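Local coordinates for protein ORF98 PTP-2 (Cydia pomonella granulosis virus, PDB 6I28) that probably acts as a dual-specificity protein phosphatase, removing phosphate from tyrosine and serine or threonine residues, possibly on MAP kinases, at residues A[43-48]-A[65-70]; A[69-74]-A[141-146]; A[80-85]-A[112-117]. All coordinates share one frame; numbering follows the deposited sequence.

Contact 1: residues A[43-48]-A[65-70]; sequences VSLIDS and LHVHCE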
ATOM      1  N   VAL A  43      -4.051  -3.068  -5.955  1.00 14.72           N
ATOM      2  CA  VAL A  43      -4.915  -2.714  -4.835  1.00 14.31           C
ATOM      3  C   VAL A  43      -5.304  -1.247  -5.020  1.00 16.17           C
ATOM      4  O   VAL A  43      -4.454  -0.340  -4.897  1.00 13.44           O
ATOM      5  CB  VAL A  43      -4.226  -2.916  -3.468  1.00 13.62           C
ATOM      6  CG1 VAL A  43      -5.096  -2.490  -2.314  1.00 16.43           C
ATOM      7  CG2 VAL A  43      -3.796  -4.351  -3.341  1.00 13.60           C
ATOM      8  N   SER A  44      -6.564  -0.997  -5.111  1.00 15.91           N
ATOM      9  CA  SER A  44      -7.122   0.339  -5.350  1.00 16.67           C
ATOM     10  C   SER A  44      -7.724   0.821  -4.036  1.00 18.13           C
ATOM     11  O   SER A  44      -8.744   0.285  -3.552  1.00 20.51           O
ATOM     12  CB  SER A  44      -8.186   0.317  -6.457  1.00 17.78           C
ATOM     13  OG  SER A  44      -7.711  -0.055  -7.736  1.00 21.33           O
ATOM     14  N   LEU A  45      -7.139   1.856  -3.465  1.00 18.84           N
ATOM     15  CA  LEU A  45      -7.593   2.463  -2.219  1.00 20.28           C
ATOM     16  C   LEU A  45      -8.133   3.845  -2.591  1.00 22.34           C
ATOM     17  O   LEU A  45      -7.431   4.865  -2.532  1.00 23.32           O
ATOM     18  CB  LEU A  45      -6.468   2.551  -1.263  1.00 19.47           C
ATOM     19  CG  LEU A  45      -5.841   1.237  -0.834  1.00 21.57           C
ATOM     20  CD1 LEU A  45      -4.742   1.601   0.170  1.00 21.68           C
ATOM     21  CD2 LEU A  45      -6.804   0.279  -0.325  1.00 24.55           C
ATOM     22  N   ILE A  46      -9.383   3.874  -3.037  1.00 23.74           N
ATOM     23  CA  ILE A  46      -9.984   5.094  -3.558  1.00 28.57           C
ATOM     24  C   ILE A  46     -11.414   5.258  -3.067  1.00 33.70           C
ATOM     25  O   ILE A  46     -12.087   4.292  -2.709  1.00 34.06           O
ATOM     26  CB  ILE A  46      -9.961   5.162  -5.105  1.00 28.12           C
ATOM     27  CG1 ILE A  46     -10.782   4.014  -5.712  1.00 30.50           C
ATOM     28  CG2 ILE A  46      -8.532   5.045  -5.643  1.00 27.39           C
ATOM     29  CD1 ILE A  46     -10.797   3.958  -7.204  1.00 31.83           C
ATOM     30  N   ASP A  47     -11.855   6.526  -3.074  1.00 38.58           N
ATOM     31  CA  ASP A  47     -13.222   6.906  -2.723  1.00 44.36           C
ATOM     32  C   ASP A  47     -14.064   7.161  -3.966  1.00 47.82           C
ATOM     33  O   ASP A  47     -15.258   7.418  -3.844  1.00 46.59           O
ATOM     34  CB  ASP A  47     -13.195   8.188  -1.831  1.00 48.68           C
ATOM     35  CG  ASP A  47     -12.459   9.382  -2.478  1.00 53.69           C
ATOM     36  OD1 ASP A  47     -11.205   9.347  -2.560  1.00 57.07           O
ATOM     37  OD2 ASP A  47     -13.157  10.390  -2.827  1.00 55.75           O
ATOM     38  N   SER A  48     -13.464   7.070  -5.160  1.00 52.87           N
ATOM     39  CA  SER A  48     -14.157   7.230  -6.428  1.00 56.80           C
ATOM     40  C   SER A  48     -14.600   5.862  -6.942  1.00 56.98           C
ATOM     41  O   SER A  48     -14.407   4.836  -6.285  1.00 58.25           O
ATOM     42  CB  SER A  48     -13.261   7.953  -7.439  1.00 59.82           C
ATOM     43  OG  SER A  48     -12.025   7.296  -7.695  1.00 63.47           O
ATOM     44  N   LEU A  65      -8.078  -5.916  -6.142  1.00 23.61           N
ATOM     45  CA  LEU A  65      -8.773  -5.653  -4.901  1.00 22.41           C
ATOM     46  C   LEU A  65      -9.036  -4.163  -4.751  1.00 21.77           C
ATOM     47  O   LEU A  65      -8.143  -3.345  -4.954  1.00 21.49           O
ATOM     48  CB  LEU A  65      -7.919  -6.112  -3.723  1.00 21.09           C
ATOM     49  CG  LEU A  65      -8.468  -5.973  -2.299  1.00 21.65           C
ATOM     50  CD1 LEU A  65      -9.773  -6.741  -2.297  1.00 22.56           C
ATOM     51  CD2 LEU A  65      -7.554  -6.508  -1.228  1.00 20.38           C
ATOM     52  N   HIS A  66     -10.221  -3.828  -4.296  1.00 23.90           N
ATOM     53  CA  HIS A  66     -10.644  -2.462  -4.020  1.00 24.99           C
ATOM     54  C   HIS A  66     -11.124  -2.372  -2.582  1.00 24.12           C
ATOM     55  O   HIS A  66     -11.937  -3.188  -2.152  1.00 22.40           O
ATOM     56  CB  HIS A  66     -11.794  -2.051  -4.968  1.00 27.84           C
ATOM     57  CG  HIS A  66     -12.446  -0.754  -4.610  1.00 28.78           C
ATOM     58  ND1 HIS A  66     -13.811  -0.618  -4.447  1.00 30.86           N
ATOM     59  CD2 HIS A  66     -11.918   0.469  -4.361  1.00 29.13           C
ATOM     60  CE1 HIS A  66     -14.101   0.632  -4.129  1.00 31.25           C
ATOM     61  NE2 HIS A  66     -12.966   1.307  -4.058  1.00 29.73           N
ATOM     62  N   VAL A  67     -10.665  -1.360  -1.849  1.00 22.67           N
ATOM     63  CA  VAL A  67     -11.296  -0.939  -0.608  1.00 24.54           C
ATOM     64  C   VAL A  67     -11.724   0.520  -0.767  1.00 27.43           C
ATOM     65  O   VAL A  67     -10.876   1.391  -1.026  1.00 28.01           O
ATOM     66  CB  VAL A  67     -10.363  -1.079   0.616  1.00 24.62           C
ATOM     67  CG1 VAL A  67     -11.068  -0.516   1.832  1.00 27.49           C
ATOM     68  CG2 VAL A  67      -9.976  -2.517   0.869  1.00 24.03           C
ATOM     69  N   HIS A  68     -13.014   0.787  -0.611  1.00 30.05           N
ATOM     70  CA  HIS A  68     -13.505   2.150  -0.598  1.00 32.96           C
ATOM     71  C   HIS A  68     -13.105   2.833   0.702  1.00 33.99           C
ATOM     72  O   HIS A  68     -13.572   2.443   1.785  1.00 32.46           O
ATOM     73  CB  HIS A  68     -15.019   2.152  -0.723  1.00 37.03           C
ATOM     74  CG  HIS A  68     -15.612   3.517  -0.793  1.00 38.85           C
ATOM     75  ND1 HIS A  68     -15.899   4.269   0.334  1.00 41.53           N
ATOM     76  CD2 HIS A  68     -16.001   4.260  -1.855  1.00 40.68           C
ATOM     77  CE1 HIS A  68     -16.427   5.421  -0.034  1.00 42.27           C
ATOM     78  NE2 HIS A  68     -16.515   5.433  -1.355  1.00 42.37           N
ATOM     79  N   CYS A  69     -12.260   3.853   0.612  1.00 37.46           N
ATOM     80  CA  CYS A  69     -11.802   4.539   1.813  1.00 40.06           C
ATOM     81  C   CYS A  69     -11.420   5.963   1.452  1.00 44.08           C
ATOM     82  O   CYS A  69     -10.881   6.223   0.377  1.00 43.09           O
ATOM     83  CB  CYS A  69     -10.590   3.869   2.480  1.00 37.45           C
ATOM     84  SG  CYS A  69      -9.210   3.479   1.303  1.00 39.50           S
ATOM     85  N   GLU A  70     -11.669   6.863   2.384  1.00 47.70           N
ATOM     86  CA  GLU A  70     -11.323   8.272   2.276  1.00 52.72           C
ATOM     87  C   GLU A  70     -10.001   8.536   2.986  1.00 56.37           C
ATOM     88  O   GLU A  70      -9.513   7.717   3.776  1.00 60.79           O
ATOM     89  CB  GLU A  70     -12.432   9.145   2.876  1.00 51.61           C
ATOM     90  CG  GLU A  70     -13.659   9.164   2.007  1.00 52.77           C
ATOM     91  CD  GLU A  70     -14.808   9.777   2.722  1.00 52.67           C
ATOM     92  OE1 GLU A  70     -14.563  10.723   3.497  1.00 54.13           O
ATOM     93  OE2 GLU A  70     -15.953   9.319   2.531  1.00 51.64           O
TER
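V43 to I46 and L65 to H68 run side by side as parallel strands, their axes 4.7 Å apart and 14° off parallel. They are the two strands of a beta-alpha-beta crossover through helix 51-57, at the edge of the central sheet of the phosphatase fold, where 64-68 is the outermost strand. The S44 backbone grips both neighbours of H66: S44 N donates to L65 O at 2.8 Å, and S44 O accepts from V67 N at 3.0 Å. I46 O accepts two weak bonds, from C69 N and from H66 NE2. The H66 ring, with CG anti to its backbone N (chi1 170°), reaches along the neighbouring strand, brings its NE2 edge to I46 O at 3.4 Å and crosses the I46 side chain at about a right angle. On the other face, V43, L45, L65 and V67 turn toward helices 82-95 and 110-123; L45 and V67 lie alongside, L45 CD2 being 3.9 Å from V67 CB. S44 OG hydrogen-bonds to H103 and H64. D47 follows I46, and its OD1 forms a salt bridge with R110, the arginine of the family's HCX5R signature. Next to it, D47 CA lies off-centre against the H68 ring, 4.2 Å from its centroid.

Contact 2: residues A[69-74]-A[141-146]; sequences CEDDAK and HPSEHF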
ATOM      1  N   CYS A  69     -12.260   3.853   0.612  1.00 37.46           N
ATOM      2  CA  CYS A  69     -11.802   4.539   1.813  1.00 40.06           C
ATOM      3  C   CYS A  69     -11.420   5.963   1.452  1.00 44.08           C
ATOM      4  O   CYS A  69     -10.881   6.223   0.377  1.00 43.09           O
ATOM      5  CB  CYS A  69     -10.590   3.869   2.480  1.00 37.45           C
ATOM      6  SG  CYS A  69      -9.210   3.479   1.303  1.00 39.50           S
ATOM      7  N   GLU A  70     -11.669   6.863   2.384  1.00 47.70           N
ATOM      8  CA  GLU A  70     -11.323   8.272   2.276  1.00 52.72           C
ATOM      9  C   GLU A  70     -10.001   8.536   2.986  1.00 56.37           C
ATOM     10  O   GLU A  70      -9.513   7.717   3.776  1.00 60.79           O
ATOM     11  CB  GLU A  70     -12.432   9.145   2.876  1.00 51.61           C
ATOM     12  CG  GLU A  70     -13.659   9.164   2.007  1.00 52.77           C
ATOM     13  CD  GLU A  70     -14.808   9.777   2.722  1.00 52.67           C
ATOM     14  OE1 GLU A  70     -14.563  10.723   3.497  1.00 54.13           O
ATOM     15  OE2 GLU A  70     -15.953   9.319   2.531  1.00 51.64           O
ATOM     16  N   ASP A  71      -9.410   9.681   2.664  1.00 54.14           N
ATOM     17  CA  ASP A  71      -8.232  10.192   3.361  1.00 48.79           C
ATOM     18  C   ASP A  71      -8.788  11.318   4.230  1.00 49.33           C
ATOM     19  O   ASP A  71      -8.844  12.488   3.834  1.00 46.05           O
ATOM     20  CB  ASP A  71      -7.136  10.619   2.408  1.00 46.40           C
ATOM     21  CG  ASP A  71      -5.856  10.970   3.130  1.00 43.53           C
ATOM     22  OD1 ASP A  71      -5.911  11.283   4.346  1.00 42.78           O
ATOM     23  OD2 ASP A  71      -4.802  10.948   2.483  1.00 40.58           O
ATOM     24  N   ASP A  72      -9.261  10.943   5.399  1.00 52.17           N
ATOM     25  CA  ASP A  72      -9.989  11.879   6.234  1.00 56.04           C
ATOM     26  C   ASP A  72      -9.922  11.301   7.632  1.00 55.23           C
ATOM     27  O   ASP A  72     -10.229  10.118   7.824  1.00 53.27           O
ATOM     28  CB  ASP A  72     -11.427  12.058   5.754  1.00 61.04           C
ATOM     29  CG  ASP A  72     -12.045  13.340   6.283  1.00 66.33           C
ATOM     30  OD1 ASP A  72     -12.371  14.263   5.486  1.00 69.05           O
ATOM     31  OD2 ASP A  72     -12.182  13.424   7.515  1.00 67.57           O
ATOM     32  N   ALA A  73      -9.564  12.137   8.601  1.00 57.83           N
ATOM     33  CA  ALA A  73      -9.383  11.708   9.983  1.00 60.28           C
ATOM     34  C   ALA A  73     -10.641  10.994  10.474  1.00 62.32           C
ATOM     35  O   ALA A  73     -10.673  10.361  11.529  1.00 61.25           O
ATOM     36  CB  ALA A  73      -9.083  12.876  10.911  1.00 61.22           C
ATOM     37  N   LYS A  74     -11.692  11.061   9.681  1.00 65.16           N
ATOM     38  CA  LYS A  74     -13.007  10.543  10.084  1.00 68.06           C
ATOM     39  C   LYS A  74     -13.274   9.154   9.533  1.00 59.82           C
ATOM     40  O   LYS A  74     -14.034   8.423  10.162  1.00 55.69           O
ATOM     41  CB  LYS A  74     -14.053  11.448   9.642  1.00 79.72           C
ATOM     42  CG  LYS A  74     -14.095  12.593  10.566  1.00 90.71           C
ATOM     43  CD  LYS A  74     -15.474  12.881  10.589  1.00 98.18           C
ATOM     44  CE  LYS A  74     -15.555  14.053   9.630  1.00101.76           C
ATOM     45  NZ  LYS A  74     -15.649  15.164  10.513  1.00105.02           N
ATOM     46  N   HIS A 141       3.876  11.223   1.952  1.00 34.55           N
ATOM     47  CA  HIS A 141       3.516  12.077   3.079  1.00 37.94           C
ATOM     48  C   HIS A 141       2.176  11.609   3.647  1.00 33.90           C
ATOM     49  O   HIS A 141       1.130  12.213   3.371  1.00 31.94           O
ATOM     50  CB  HIS A 141       3.439  13.549   2.658  1.00 46.32           C
ATOM     51  CG  HIS A 141       3.461  14.502   3.814  1.00 55.44           C
ATOM     52  ND1 HIS A 141       2.452  15.411   4.053  1.00 59.43           N
ATOM     53  CD2 HIS A 141       4.358  14.671   4.812  1.00 58.91           C
ATOM     54  CE1 HIS A 141       2.737  16.117   5.134  1.00 59.19           C
ATOM     55  NE2 HIS A 141       3.893  15.695   5.610  1.00 59.28           N
ATOM     56  N   PRO A 142       2.174  10.549   4.451  1.00 32.16           N
ATOM     57  CA  PRO A 142       0.915  10.064   5.021  1.00 32.00           C
ATOM     58  C   PRO A 142       0.284  11.108   5.923  1.00 32.07           C
ATOM     59  O   PRO A 142       0.963  11.794   6.699  1.00 32.25           O
ATOM     60  CB  PRO A 142       1.335   8.810   5.805  1.00 32.91           C
ATOM     61  CG  PRO A 142       2.617   8.373   5.162  1.00 32.43           C
ATOM     62  CD  PRO A 142       3.307   9.672   4.793  1.00 31.26           C
ATOM     63  N   SER A 143      -1.024  11.247   5.800  1.00 33.69           N
ATOM     64  CA  SER A 143      -1.729  12.138   6.706  1.00 36.23           C
ATOM     65  C   SER A 143      -1.463  11.767   8.156  1.00 39.21           C
ATOM     66  O   SER A 143      -1.219  10.607   8.489  1.00 37.12           O
ATOM     67  CB  SER A 143      -3.223  12.087   6.437  1.00 35.09           C
ATOM     68  OG  SER A 143      -3.487  12.268   5.049  1.00 36.00           O
ATOM     69  N   GLU A 144      -1.583  12.765   9.029  1.00 43.76           N
ATOM     70  CA  GLU A 144      -1.232  12.558  10.430  1.00 47.62           C
ATOM     71  C   GLU A 144      -1.961  11.360  11.031  1.00 41.38           C
ATOM     72  O   GLU A 144      -1.367  10.580  11.787  1.00 41.09           O
ATOM     73  CB  GLU A 144      -1.531  13.812  11.257  1.00 59.92           C
ATOM     74  CG  GLU A 144      -0.359  14.755  11.359  1.00 71.88           C
ATOM     75  CD  GLU A 144      -0.617  15.919  12.315  1.00 82.05           C
ATOM     76  OE1 GLU A 144      -0.309  17.072  11.934  1.00 87.12           O
ATOM     77  OE2 GLU A 144      -1.117  15.676  13.442  1.00 85.27           O
ATOM     78  N   HIS A 145      -3.255  11.198  10.731  1.00 38.41           N
ATOM     79  CA  HIS A 145      -3.972  10.088  11.363  1.00 37.14           C
ATOM     80  C   HIS A 145      -3.505   8.731  10.841  1.00 34.24           C
ATOM     81  O   HIS A 145      -3.602   7.722  11.557  1.00 34.19           O
ATOM     82  CB  HIS A 145      -5.491  10.238  11.206  1.00 39.57           C
ATOM     83  CG  HIS A 145      -5.996  10.029   9.816  1.00 41.72           C
ATOM     84  ND1 HIS A 145      -5.854  10.981   8.820  1.00 43.04           N
ATOM     85  CD2 HIS A 145      -6.687   9.007   9.262  1.00 42.04           C
ATOM     86  CE1 HIS A 145      -6.418  10.542   7.708  1.00 43.29           C
ATOM     87  NE2 HIS A 145      -6.913   9.338   7.944  1.00 43.62           N
ATOM     88  N   PHE A 146      -3.002   8.666   9.609  1.00 32.14           N
ATOM     89  CA  PHE A 146      -2.397   7.409   9.153  1.00 30.51           C
ATOM     90  C   PHE A 146      -1.064   7.160   9.863  1.00 30.91           C
ATOM     91  O   PHE A 146      -0.706   6.010  10.126  1.00 29.97           O
ATOM     92  CB  PHE A 146      -2.179   7.384   7.644  1.00 29.25           C
ATOM     93  CG  PHE A 146      -3.434   7.314   6.855  1.00 28.83           C
ATOM     94  CD1 PHE A 146      -4.496   6.518   7.260  1.00 27.86           C
ATOM     95  CD2 PHE A 146      -3.546   7.993   5.669  1.00 29.05           C
ATOM     96  CE1 PHE A 146      -5.666   6.516   6.526  1.00 28.67           C
ATOM     97  CE2 PHE A 146      -4.725   7.939   4.912  1.00 29.91           C
ATOM     98  CZ  PHE A 146      -5.764   7.173   5.346  1.00 28.24           C
TER
HETATM   99  O   HOH W   1      -8.936   7.980   6.505  1.00 39.93           O
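A backbone carbon covers one face of the H145 imidazole: A73 CA sits 3.7 Å from the ring centroid, almost exactly on the normal, in a CH-pi contact. F146, the next residue of the helix, lies offset under the opposite face, toward the rim. With chi1 at 70°, CG of H145 lies between the backbone N and the carbonyl carbon, which brings the ring up against the 71-73 loop. Its NE2 then meets a water at 2.8 Å; the same water donates to E70 O and accepts a longer bond from D72 N, pinning the loop backbone to the histidine.

The second grip is polar. S143, the N-cap residue of helix 144-151, donates from OG to D71 OD1 at 2.7 Å, on the syn lone pair of the carboxylate. D71 CG is anti to its backbone N (chi1 -172°), which swings the group across to the helix start. There D71 OD1 also approaches H145 CE1, at the ring edge, and F146 CE2, 3.6 Å away. S109 closes a triangle, bonded to both D71 OD2 and S143 OG, so both carboxylate oxygens are held. R110 touches D71 as well. S109 and R110 end the HCX5R signature, so this aspartate sits beside the phosphate-binding loop, consistent with the loop that carries the general acid in dual-specificity phosphatases.

Contact 3: residues A[80-85]-A[112-117]; sequences DNLEML and ATLAIY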
ATOM      1  N   ASP A  80      -9.862  -0.140   9.273  1.00 23.47           N
ATOM      2  CA  ASP A  80     -10.751  -1.273   9.450  1.00 24.37           C
ATOM      3  C   ASP A  80     -10.322  -2.474   8.618  1.00 22.79           C
ATOM      4  O   ASP A  80     -10.646  -3.616   8.976  1.00 22.79           O
ATOM      5  CB  ASP A  80     -12.149  -0.882   9.045  1.00 26.48           C
ATOM      6  CG  ASP A  80     -12.848  -0.037  10.092  1.00 26.68           C
ATOM      7  OD1 ASP A  80     -12.364   0.104  11.262  1.00 27.11           O
ATOM      8  OD2 ASP A  80     -13.911   0.520   9.727  1.00 28.10           O
ATOM      9  N   ASN A  81      -9.676  -2.240   7.466  1.00 19.95           N
ATOM     10  CA  ASN A  81      -9.306  -3.267   6.504  1.00 20.21           C
ATOM     11  C   ASN A  81      -7.809  -3.563   6.488  1.00 18.63           C
ATOM     12  O   ASN A  81      -7.339  -4.308   5.636  1.00 17.95           O
ATOM     13  CB  ASN A  81      -9.784  -2.808   5.136  1.00 22.85           C
ATOM     14  CG  ASN A  81     -11.264  -2.962   4.964  1.00 25.77           C
ATOM     15  OD1 ASN A  81     -11.726  -4.047   4.632  1.00 28.29           O
ATOM     16  ND2 ASN A  81     -12.034  -1.885   5.214  1.00 25.01           N
ATOM     17  N   LEU A  82      -7.035  -2.989   7.427  1.00 18.28           N
ATOM     18  CA  LEU A  82      -5.588  -3.136   7.341  1.00 19.63           C
ATOM     19  C   LEU A  82      -5.146  -4.592   7.392  1.00 18.84           C
ATOM     20  O   LEU A  82      -4.312  -5.006   6.579  1.00 17.47           O
ATOM     21  CB  LEU A  82      -4.924  -2.346   8.450  1.00 19.98           C
ATOM     22  CG  LEU A  82      -3.459  -2.041   8.283  1.00 22.98           C
ATOM     23  CD1 LEU A  82      -3.165  -1.211   7.030  1.00 22.87           C
ATOM     24  CD2 LEU A  82      -2.957  -1.349   9.540  1.00 26.85           C
ATOM     25  N   GLU A  83      -5.768  -5.401   8.244  1.00 19.80           N
ATOM     26  CA  GLU A  83      -5.378  -6.811   8.368  1.00 19.48           C
ATOM     27  C   GLU A  83      -5.700  -7.583   7.095  1.00 18.85           C
ATOM     28  O   GLU A  83      -4.831  -8.273   6.552  1.00 17.63           O
ATOM     29  CB  GLU A  83      -6.052  -7.463   9.563  1.00 20.50           C
ATOM     30  CG  GLU A  83      -5.609  -8.894   9.743  1.00 22.24           C
ATOM     31  CD  GLU A  83      -4.205  -9.023  10.272  1.00 23.53           C
ATOM     32  OE1 GLU A  83      -3.672  -8.010  10.771  1.00 22.53           O
ATOM     33  OE2 GLU A  83      -3.646 -10.154  10.192  1.00 23.34           O
ATOM     34  N   MET A  84      -6.913  -7.436   6.570  1.00 18.95           N
ATOM     35  CA  MET A  84      -7.278  -8.074   5.308  1.00 18.75           C
ATOM     36  C   MET A  84      -6.348  -7.623   4.183  1.00 17.28           C
ATOM     37  O   MET A  84      -5.818  -8.435   3.414  1.00 17.65           O
ATOM     38  CB  MET A  84      -8.748  -7.753   4.984  1.00 20.73           C
ATOM     39  CG  MET A  84      -9.297  -8.383   3.707  1.00 27.91           C
ATOM     40  SD  MET A  84      -8.797  -7.423   2.232  1.00 28.40           S
ATOM     41  CE  MET A  84      -9.886  -5.994   2.361  1.00 27.44           C
ATOM     42  N   LEU A  85      -6.031  -6.330   4.125  1.00 16.70           N
ATOM     43  CA  LEU A  85      -5.161  -5.848   3.064  1.00 17.65           C
ATOM     44  C   LEU A  85      -3.764  -6.439   3.190  1.00 16.00           C
ATOM     45  O   LEU A  85      -3.152  -6.849   2.206  1.00 17.01           O
ATOM     46  CB  LEU A  85      -5.094  -4.327   3.123  1.00 19.08           C
ATOM     47  CG  LEU A  85      -6.356  -3.639   2.563  1.00 19.93           C
ATOM     48  CD1 LEU A  85      -6.376  -2.199   3.012  1.00 21.27           C
ATOM     49  CD2 LEU A  85      -6.420  -3.743   1.004  1.00 18.54           C
ATOM     50  N   ALA A 112       0.486   4.929   0.172  1.00 20.58           N
ATOM     51  CA  ALA A 112       1.776   4.906   0.859  1.00 22.57           C
ATOM     52  C   ALA A 112       1.659   4.314   2.263  1.00 22.44           C
ATOM     53  O   ALA A 112       2.565   3.612   2.729  1.00 20.52           O
ATOM     54  CB  ALA A 112       2.359   6.309   0.946  1.00 23.31           C
ATOM     55  N   THR A 113       0.540   4.573   2.941  1.00 19.87           N
ATOM     56  CA  THR A 113       0.302   4.017   4.264  1.00 20.02           C
ATOM     57  C   THR A 113       0.298   2.495   4.243  1.00 17.40           C
ATOM     58  O   THR A 113       0.936   1.836   5.066  1.00 18.30           O
ATOM     59  CB  THR A 113      -0.991   4.598   4.816  1.00 20.07           C
ATOM     60  OG1 THR A 113      -0.778   5.992   5.151  1.00 20.70           O
ATOM     61  CG2 THR A 113      -1.471   3.896   6.121  1.00 21.43           C
ATOM     62  N   LEU A 114      -0.415   1.887   3.288  1.00 17.25           N
ATOM     63  CA  LEU A 114      -0.395   0.428   3.218  1.00 18.88           C
ATOM     64  C   LEU A 114       0.972  -0.133   2.857  1.00 18.38           C
ATOM     65  O   LEU A 114       1.363  -1.186   3.396  1.00 18.90           O
ATOM     66  CB  LEU A 114      -1.451  -0.078   2.234  1.00 16.45           C
ATOM     67  CG  LEU A 114      -1.604  -1.587   1.998  1.00 16.89           C
ATOM     68  CD1 LEU A 114      -1.872  -2.296   3.302  1.00 16.17           C
ATOM     69  CD2 LEU A 114      -2.699  -1.878   0.961  1.00 16.25           C
ATOM     70  N   ALA A 115       1.678   0.499   1.915  1.00 18.32           N
ATOM     71  CA  ALA A 115       3.021   0.042   1.558  1.00 18.57           C
ATOM     72  C   ALA A 115       3.947   0.089   2.760  1.00 19.17           C
ATOM     73  O   ALA A 115       4.670  -0.888   3.039  1.00 19.34           O
ATOM     74  CB  ALA A 115       3.556   0.879   0.414  1.00 18.24           C
ATOM     75  N   ILE A 116       3.891   1.176   3.527  1.00 19.18           N
ATOM     76  CA  ILE A 116       4.768   1.338   4.679  1.00 19.93           C
ATOM     77  C   ILE A 116       4.444   0.265   5.698  1.00 20.88           C
ATOM     78  O   ILE A 116       5.338  -0.335   6.288  1.00 20.96           O
ATOM     79  CB  ILE A 116       4.637   2.759   5.264  1.00 20.88           C
ATOM     80  CG1 ILE A 116       5.254   3.825   4.342  1.00 22.62           C
ATOM     81  CG2 ILE A 116       5.270   2.852   6.692  1.00 22.89           C
ATOM     82  CD1 ILE A 116       5.131   5.296   4.815  1.00 24.30           C
ATOM     83  N   TYR A 117       3.159  -0.023   5.889  1.00 17.90           N
ATOM     84  CA  TYR A 117       2.762  -1.010   6.882  1.00 19.83           C
ATOM     85  C   TYR A 117       3.195  -2.411   6.463  1.00 19.62           C
ATOM     86  O   TYR A 117       3.698  -3.195   7.290  1.00 17.94           O
ATOM     87  CB  TYR A 117       1.246  -1.001   7.058  1.00 21.65           C
ATOM     88  CG  TYR A 117       0.772  -2.053   8.063  1.00 19.47           C
ATOM     89  CD1 TYR A 117       1.200  -2.065   9.341  1.00 18.96           C
ATOM     90  CD2 TYR A 117      -0.108  -3.038   7.683  1.00 18.03           C
ATOM     91  CE1 TYR A 117       0.762  -3.026  10.278  1.00 17.73           C
ATOM     92  CE2 TYR A 117      -0.569  -4.015   8.555  1.00 17.75           C
ATOM     93  CZ  TYR A 117      -0.133  -4.025   9.855  1.00 17.85           C
ATOM     94  OH  TYR A 117      -0.561  -4.977  10.766  1.00 16.44           O
TER
HETATM   95  O   HOH W   2      -3.243  -5.270  10.686  1.00 27.72           O
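L82 lays its isopropyl end over one face of the Y117 ring. CD2 stands 3.7 Å from the ring centroid and 12° off the normal, a CH-pi contact, while CG presses closer to the rim, 3.5 Å from Y117 CE2. The two side chains cross obliquely, each with CG anti to its own backbone N (chi1 -162° for L82, 178° for Y117), which carries both into the gap between the helices. One turn earlier on the second helix, L114 runs past L82 in the opposite direction, their CD1 atoms 4.1 Å apart. L85 meets L114 at about a right angle, its CB resting 3.8 Å from L114 CD1.

At the outer margin the packing turns polar. One water donates to E83 OE1 and to Y117 OH, spanning two atoms too far apart to bond directly. R121 ties the same pair more directly, by a salt bridge to E83 and a hydrogen bond to Y117 OH, and the tyrosine hydroxyl also bonds the terminal carboxylate of E168. Inward, L85 and L114 both reach V43 on the sheet. Such apolar packing of two helices, 82-95 and 110-123, against one face of the central sheet belongs to the alpha/beta phosphatase fold.

All three contacts belong to one catalytic domain, with centres 12 to 13 Å apart in a compact triangle. Contact 1 comes first along the chain and hands over to contact 2 through the shared residues C69 and E70. Contact 3 is nested inside the loop that contact 2 closes. L65 and V67 of the edge strand pack on L85 and M84, seating helix 82-95 on the sheet, while T113 and I116 on helix 110-123 carry P142 and F146 of contact 2. That helix follows the signature loop, so contact 2 and the start of helix 110-123 lie beside the probable phosphate-binding loop, with contact 3 in the core behind.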